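PDB 1T6T: putative protein from Aquifex aeolicus, which is of unknown function but carries a Toprim domain related to that of RNase M5, consistent with a role in nucleic-acid processing. Local coordinates for residues L15-E27 with L58-D70. Numbering follows the deposited sequence.
Sequences LKKASREAVILVE and LEGKWEKVILLFD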
loop_
_atom_site.group_PDB
_atom_site.type_symbol
_atom_site.label_atom_id
_atom_site.label_comp_id
_atom_site.label_asym_id
_atom_site.label_seq_id
_atom_site.Cartn_x
_atom_site.Cartn_y
_atom_site.Cartn_z
ATOM N N LEU B 15 12.583 9.036 -18.091
ATOM C CA LEU B 15 12.492 8.025 -17.050
ATOM C C LEU B 15 13.041 6.698 -17.561
ATOM O O LEU B 15 13.787 6.023 -16.856
ATOM C CB LEU B 15 11.040 7.850 -16.598
ATOM C CG LEU B 15 10.800 6.818 -15.485
ATOM C CD1 LEU B 15 11.644 7.166 -14.253
ATOM C CD2 LEU B 15 9.313 6.788 -15.136
ATOM N N LYS B 16 12.683 6.328 -18.791
ATOM C CA LYS B 16 13.166 5.070 -19.351
ATOM C C LYS B 16 14.687 5.065 -19.414
ATOM O O LYS B 16 15.326 4.075 -19.061
ATOM C CB LYS B 16 12.594 4.825 -20.755
ATOM C CG LYS B 16 12.960 3.445 -21.298
ATOM C CD LYS B 16 12.275 3.117 -22.617
ATOM C CE LYS B 16 12.898 3.865 -23.773
ATOM N NZ LYS B 16 12.335 3.400 -25.073
ATOM N N LYS B 17 15.265 6.176 -19.860
ATOM C CA LYS B 17 16.715 6.282 -19.953
ATOM C C LYS B 17 17.326 6.125 -18.566
ATOM O O LYS B 17 18.294 5.391 -18.379
ATOM C CB LYS B 17 17.120 7.643 -20.530
ATOM C CG LYS B 17 16.581 7.915 -21.919
ATOM C CD LYS B 17 17.097 9.239 -22.475
ATOM C CE LYS B 17 16.453 9.558 -23.818
ATOM N NZ LYS B 17 16.638 8.453 -24.800
ATOM N N ALA B 18 16.746 6.818 -17.592
ATOM C CA ALA B 18 17.233 6.776 -16.218
ATOM C C ALA B 18 17.106 5.392 -15.593
ATOM O O ALA B 18 17.901 5.028 -14.725
ATOM C CB ALA B 18 16.483 7.798 -15.371
ATOM N N SER B 19 16.114 4.624 -16.039
ATOM C CA SER B 19 15.876 3.290 -15.500
ATOM C C SER B 19 16.968 2.279 -15.829
ATOM O O SER B 19 16.942 1.162 -15.329
ATOM C CB SER B 19 14.512 2.749 -15.957
ATOM O OG SER B 19 14.528 2.343 -17.314
ATOM N N ARG B 20 17.917 2.652 -16.683
ATOM C CA ARG B 20 19.014 1.740 -16.991
ATOM C C ARG B 20 20.130 1.948 -15.971
ATOM O O ARG B 20 21.041 1.124 -15.860
ATOM C CB ARG B 20 19.580 1.989 -18.392
ATOM C CG ARG B 20 18.781 1.379 -19.536
ATOM C CD ARG B 20 17.663 2.289 -19.984
ATOM N NE ARG B 20 17.233 1.986 -21.348
ATOM C CZ ARG B 20 16.347 1.051 -21.674
ATOM N NH1 ARG B 20 15.774 0.308 -20.736
ATOM N NH2 ARG B 20 16.027 0.864 -22.948
ATOM N N GLU B 21 20.051 3.050 -15.227
ATOM C CA GLU B 21 21.063 3.387 -14.227
ATOM C C GLU B 21 20.531 3.357 -12.795
ATOM O O GLU B 21 21.304 3.367 -11.837
ATOM C CB GLU B 21 21.623 4.785 -14.505
ATOM C CG GLU B 21 22.083 5.015 -15.934
ATOM C CD GLU B 21 23.255 4.139 -16.324
ATOM O OE1 GLU B 21 24.290 4.179 -15.621
ATOM O OE2 GLU B 21 23.144 3.415 -17.338
ATOM N N ALA B 22 19.212 3.339 -12.647
ATOM C CA ALA B 22 18.599 3.326 -11.324
ATOM C C ALA B 22 17.297 2.535 -11.331
ATOM O O ALA B 22 16.619 2.457 -12.352
ATOM C CB ALA B 22 18.334 4.754 -10.862
ATOM N N VAL B 23 16.955 1.955 -10.185
ATOM C CA VAL B 23 15.730 1.181 -10.056
ATOM C C VAL B 23 14.586 2.101 -9.655
ATOM O O VAL B 23 14.761 3.025 -8.860
ATOM C CB VAL B 23 15.861 0.077 -8.981
ATOM C CG1 VAL B 23 14.569 -0.727 -8.902
ATOM C CG2 VAL B 23 17.012 -0.842 -9.318
ATOM N N ILE B 24 13.415 1.846 -10.218
ATOM C CA ILE B 24 12.230 2.634 -9.919
ATOM C C ILE B 24 11.395 1.885 -8.891
ATOM O O ILE B 24 11.186 0.675 -9.017
ATOM C CB ILE B 24 11.375 2.839 -11.192
ATOM C CG1 ILE B 24 12.157 3.681 -12.205
ATOM C CG2 ILE B 24 10.031 3.478 -10.825
ATOM C CD1 ILE B 24 11.556 3.695 -13.598
ATOM N N LEU B 25 10.921 2.604 -7.879
ATOM C CA LEU B 25 10.084 1.999 -6.847
ATOM C C LEU B 25 8.675 2.573 -6.923
ATOM O O LEU B 25 8.490 3.793 -6.944
ATOM C CB LEU B 25 10.653 2.268 -5.450
ATOM C CG LEU B 25 12.065 1.783 -5.122
ATOM C CD1 LEU B 25 12.312 1.962 -3.623
ATOM C CD2 LEU B 25 12.230 0.322 -5.505
ATOM N N VAL B 26 7.688 1.686 -6.983
ATOM C CA VAL B 26 6.291 2.098 -7.025
ATOM C C VAL B 26 5.555 1.303 -5.964
ATOM O O VAL B 26 6.102 0.369 -5.382
ATOM C CB VAL B 26 5.629 1.846 -8.418
ATOM C CG1 VAL B 26 6.344 2.664 -9.491
ATOM C CG2 VAL B 26 5.646 0.360 -8.760
ATOM N N GLU B 27 4.308 1.669 -5.720
ATOM C CA GLU B 27 3.523 0.998 -4.703
ATOM C C GLU B 27 2.893 -0.304 -5.168
ATOM O O GLU B 27 3.042 -1.335 -4.518
ATOM C CB GLU B 27 2.419 1.936 -4.215
ATOM C CG GLU B 27 2.136 1.853 -2.727
ATOM C CD GLU B 27 1.797 0.456 -2.268
ATOM O OE1 GLU B 27 0.748 -0.077 -2.693
ATOM O OE2 GLU B 27 2.587 -0.107 -1.481
ATOM N N LEU B 58 18.243 -4.676 -3.573
ATOM C CA LEU B 58 19.118 -3.705 -4.221
ATOM C C LEU B 58 20.575 -3.722 -3.776
ATOM O O LEU B 58 21.460 -3.308 -4.527
ATOM C CB LEU B 58 18.560 -2.297 -4.013
ATOM C CG LEU B 58 17.118 -2.054 -4.465
ATOM C CD1 LEU B 58 16.693 -0.651 -4.062
ATOM C CD2 LEU B 58 17.003 -2.246 -5.969
ATOM N N GLU B 59 20.822 -4.195 -2.560
ATOM C CA GLU B 59 22.169 -4.229 -2.005
ATOM C C GLU B 59 23.209 -4.809 -2.954
ATOM O O GLU B 59 23.064 -5.930 -3.442
ATOM C CB GLU B 59 22.188 -5.028 -0.702
ATOM C CG GLU B 59 23.464 -4.831 0.092
ATOM C CD GLU B 59 23.557 -5.742 1.292
ATOM O OE1 GLU B 59 22.501 -6.117 1.850
ATOM O OE2 GLU B 59 24.694 -6.072 1.684
ATOM N N GLY B 60 24.258 -4.033 -3.203
ATOM C CA GLY B 60 25.332 -4.480 -4.073
ATOM C C GLY B 60 24.997 -4.573 -5.549
ATOM O O GLY B 60 25.828 -5.009 -6.348
ATOM N N LYS B 61 23.790 -4.167 -5.924
ATOM C CA LYS B 61 23.380 -4.227 -7.323
ATOM C C LYS B 61 23.074 -2.851 -7.894
ATOM O O LYS B 61 23.456 -2.536 -9.022
ATOM C CB LYS B 61 22.157 -5.131 -7.479
ATOM C CG LYS B 61 22.416 -6.579 -7.112
ATOM C CD LYS B 61 21.187 -7.434 -7.366
ATOM C CE LYS B 61 21.462 -8.894 -7.065
ATOM N NZ LYS B 61 20.277 -9.736 -7.395
ATOM N N TRP B 62 22.369 -2.036 -7.118
ATOM C CA TRP B 62 22.024 -0.695 -7.552
ATOM C C TRP B 62 22.378 0.308 -6.468
ATOM O O TRP B 62 22.200 0.038 -5.281
ATOM C CB TRP B 62 20.532 -0.624 -7.885
ATOM C CG TRP B 62 20.140 -1.597 -8.955
ATOM C CD1 TRP B 62 19.772 -2.901 -8.789
ATOM C CD2 TRP B 62 20.135 -1.355 -10.367
ATOM N NE1 TRP B 62 19.537 -3.488 -10.010
ATOM C CE2 TRP B 62 19.753 -2.561 -10.996
ATOM C CE3 TRP B 62 20.418 -0.237 -11.161
ATOM C CZ2 TRP B 62 19.646 -2.681 -12.387
ATOM C CZ3 TRP B 62 20.311 -0.355 -12.545
ATOM C CH2 TRP B 62 19.928 -1.570 -13.141
ATOM N N GLU B 63 22.896 1.461 -6.873
ATOM C CA GLU B 63 23.270 2.491 -5.915
ATOM C C GLU B 63 22.229 3.597 -5.857
ATOM O O GLU B 63 22.146 4.327 -4.873
ATOM C CB GLU B 63 24.618 3.104 -6.300
ATOM C CG GLU B 63 25.762 2.114 -6.361
ATOM C CD GLU B 63 27.019 2.726 -6.955
ATOM O OE1 GLU B 63 28.066 2.043 -6.973
ATOM O OE2 GLU B 63 26.958 3.890 -7.408
ATOM N N LYS B 64 21.435 3.715 -6.914
ATOM C CA LYS B 64 20.432 4.765 -6.998
ATOM C C LYS B 64 19.018 4.224 -7.162
ATOM O O LYS B 64 18.791 3.229 -7.854
ATOM C CB LYS B 64 20.765 5.692 -8.166
ATOM C CG LYS B 64 20.043 7.028 -8.135
ATOM C CD LYS B 64 20.322 7.856 -9.391
ATOM C CE LYS B 64 21.812 8.068 -9.633
ATOM N NZ LYS B 64 22.522 6.816 -10.041
ATOM N N VAL B 65 18.072 4.894 -6.514
ATOM C CA VAL B 65 16.675 4.502 -6.576
ATOM C C VAL B 65 15.784 5.692 -6.914
ATOM O O VAL B 65 15.890 6.757 -6.306
ATOM C CB VAL B 65 16.196 3.914 -5.232
ATOM C CG1 VAL B 65 14.715 3.600 -5.308
ATOM C CG2 VAL B 65 16.988 2.664 -4.894
ATOM N N ILE B 66 14.909 5.504 -7.893
ATOM C CA ILE B 66 13.974 6.544 -8.288
ATOM C C ILE B 66 12.646 6.262 -7.580
ATOM O O ILE B 66 12.033 5.217 -7.799
ATOM C CB ILE B 66 13.752 6.533 -9.813
ATOM C CG1 ILE B 66 15.060 6.896 -10.531
ATOM C CG2 ILE B 66 12.637 7.502 -10.182
ATOM C CD1 ILE B 66 15.015 6.686 -12.033
ATOM N N LEU B 67 12.212 7.176 -6.718
ATOM C CA LEU B 67 10.951 6.990 -6.001
ATOM C C LEU B 67 9.796 7.508 -6.844
ATOM O O LEU B 67 9.798 8.665 -7.267
ATOM C CB LEU B 67 10.980 7.730 -4.660
ATOM C CG LEU B 67 12.064 7.301 -3.673
ATOM C CD1 LEU B 67 11.884 8.064 -2.372
ATOM C CD2 LEU B 67 11.984 5.795 -3.429
ATOM N N LEU B 68 8.821 6.646 -7.107
ATOM C CA LEU B 68 7.663 7.035 -7.906
ATOM C C LEU B 68 6.347 6.630 -7.275
ATOM O O LEU B 68 5.570 5.894 -7.874
ATOM C CB LEU B 68 7.723 6.428 -9.308
ATOM C CG LEU B 68 8.290 7.249 -10.464
ATOM C CD1 LEU B 68 7.883 6.574 -11.769
ATOM C CD2 LEU B 68 7.754 8.680 -10.422
ATOM N N PHE B 69 6.095 7.107 -6.065
ATOM C CA PHE B 69 4.845 6.797 -5.390
ATOM C C PHE B 69 3.816 7.853 -5.767
ATOM O O PHE B 69 4.175 8.960 -6.175
ATOM C CB PHE B 69 5.077 6.757 -3.885
ATOM C CG PHE B 69 6.017 5.675 -3.470
ATOM C CD1 PHE B 69 5.624 4.341 -3.530
ATOM C CD2 PHE B 69 7.317 5.976 -3.083
ATOM C CE1 PHE B 69 6.517 3.322 -3.215
ATOM C CE2 PHE B 69 8.217 4.962 -2.764
ATOM C CZ PHE B 69 7.818 3.634 -2.831
ATOM N N ASP B 70 2.539 7.506 -5.651
ATOM C CA ASP B 70 1.478 8.439 -6.002
ATOM C C ASP B 70 1.592 9.740 -5.224
ATOM O O ASP B 70 2.221 9.792 -4.171
ATOM C CB ASP B 70 0.107 7.800 -5.775
ATOM C CG ASP B 70 -0.102 6.561 -6.632
ATOM O OD1 ASP B 70 0.578 6.434 -7.672
ATOM O OD2 ASP B 70 -0.951 5.722 -6.272
HETATM O O HOH W 1 22.431 2.659 -9.480
HETATM O O HOH W 2 3.329 4.112 -6.920
#
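Four backbone hydrogen bonds join Val23 and Leu25 to Lys64, Ile66 and Leu68, pairing strands 23-26 and 64-67 in parallel. Ile66 N meets Val23 O at 2.7 Å, nearly straight (168° at the hydrogen), while Val23 N to Lys64 O is longer, 3.2 Å, and tilted from the carbonyl plane. At the two ends of the pairing, waters add to the link: one molecule donates to Glu21 O and accepts from Glu63 N, and another bridges Glu27 N and Leu68 O.

Val23 CG2 sits over one face of the Trp62 indole in a CH-pi contact, 3.3 Å from the centroid of the five-membered ring. It is turned there because it stands anti to the carbonyl carbon, with CG1 anti to the backbone N (chi1 -179°). The far edge of the indole meets Arg20 O in its plane. Replacing Trp62 by an alanine removes the ring, and Val23 CG2 would probably lose the aromatic face it rests on, while the backbone at Arg20 and Glu21 would lose the indole edge beside it. Leu25 O stands over the centre of one face of the Phe69 ring.

Apolar packing fills both faces of the sheet. Ile66 CD1 lies 3.8 Å from Ala18 CB, and Leu68 CD1 meets Leu15 CD2 tip to tip at 3.7 Å. On the other face Leu25 CG presses on Val65 CG1 at 3.2 Å, closer than usual for two carbons, and Leu25 CB touches Phe69 CZ.

The two strands are the central pair of the parallel Toprim sheet, flanked by strands 43-45 and 92-94. Helices 8-18 and 29-36 cover the Ile24 face; helix 73-88 packs on Leu25 and Leu67 across the sheet.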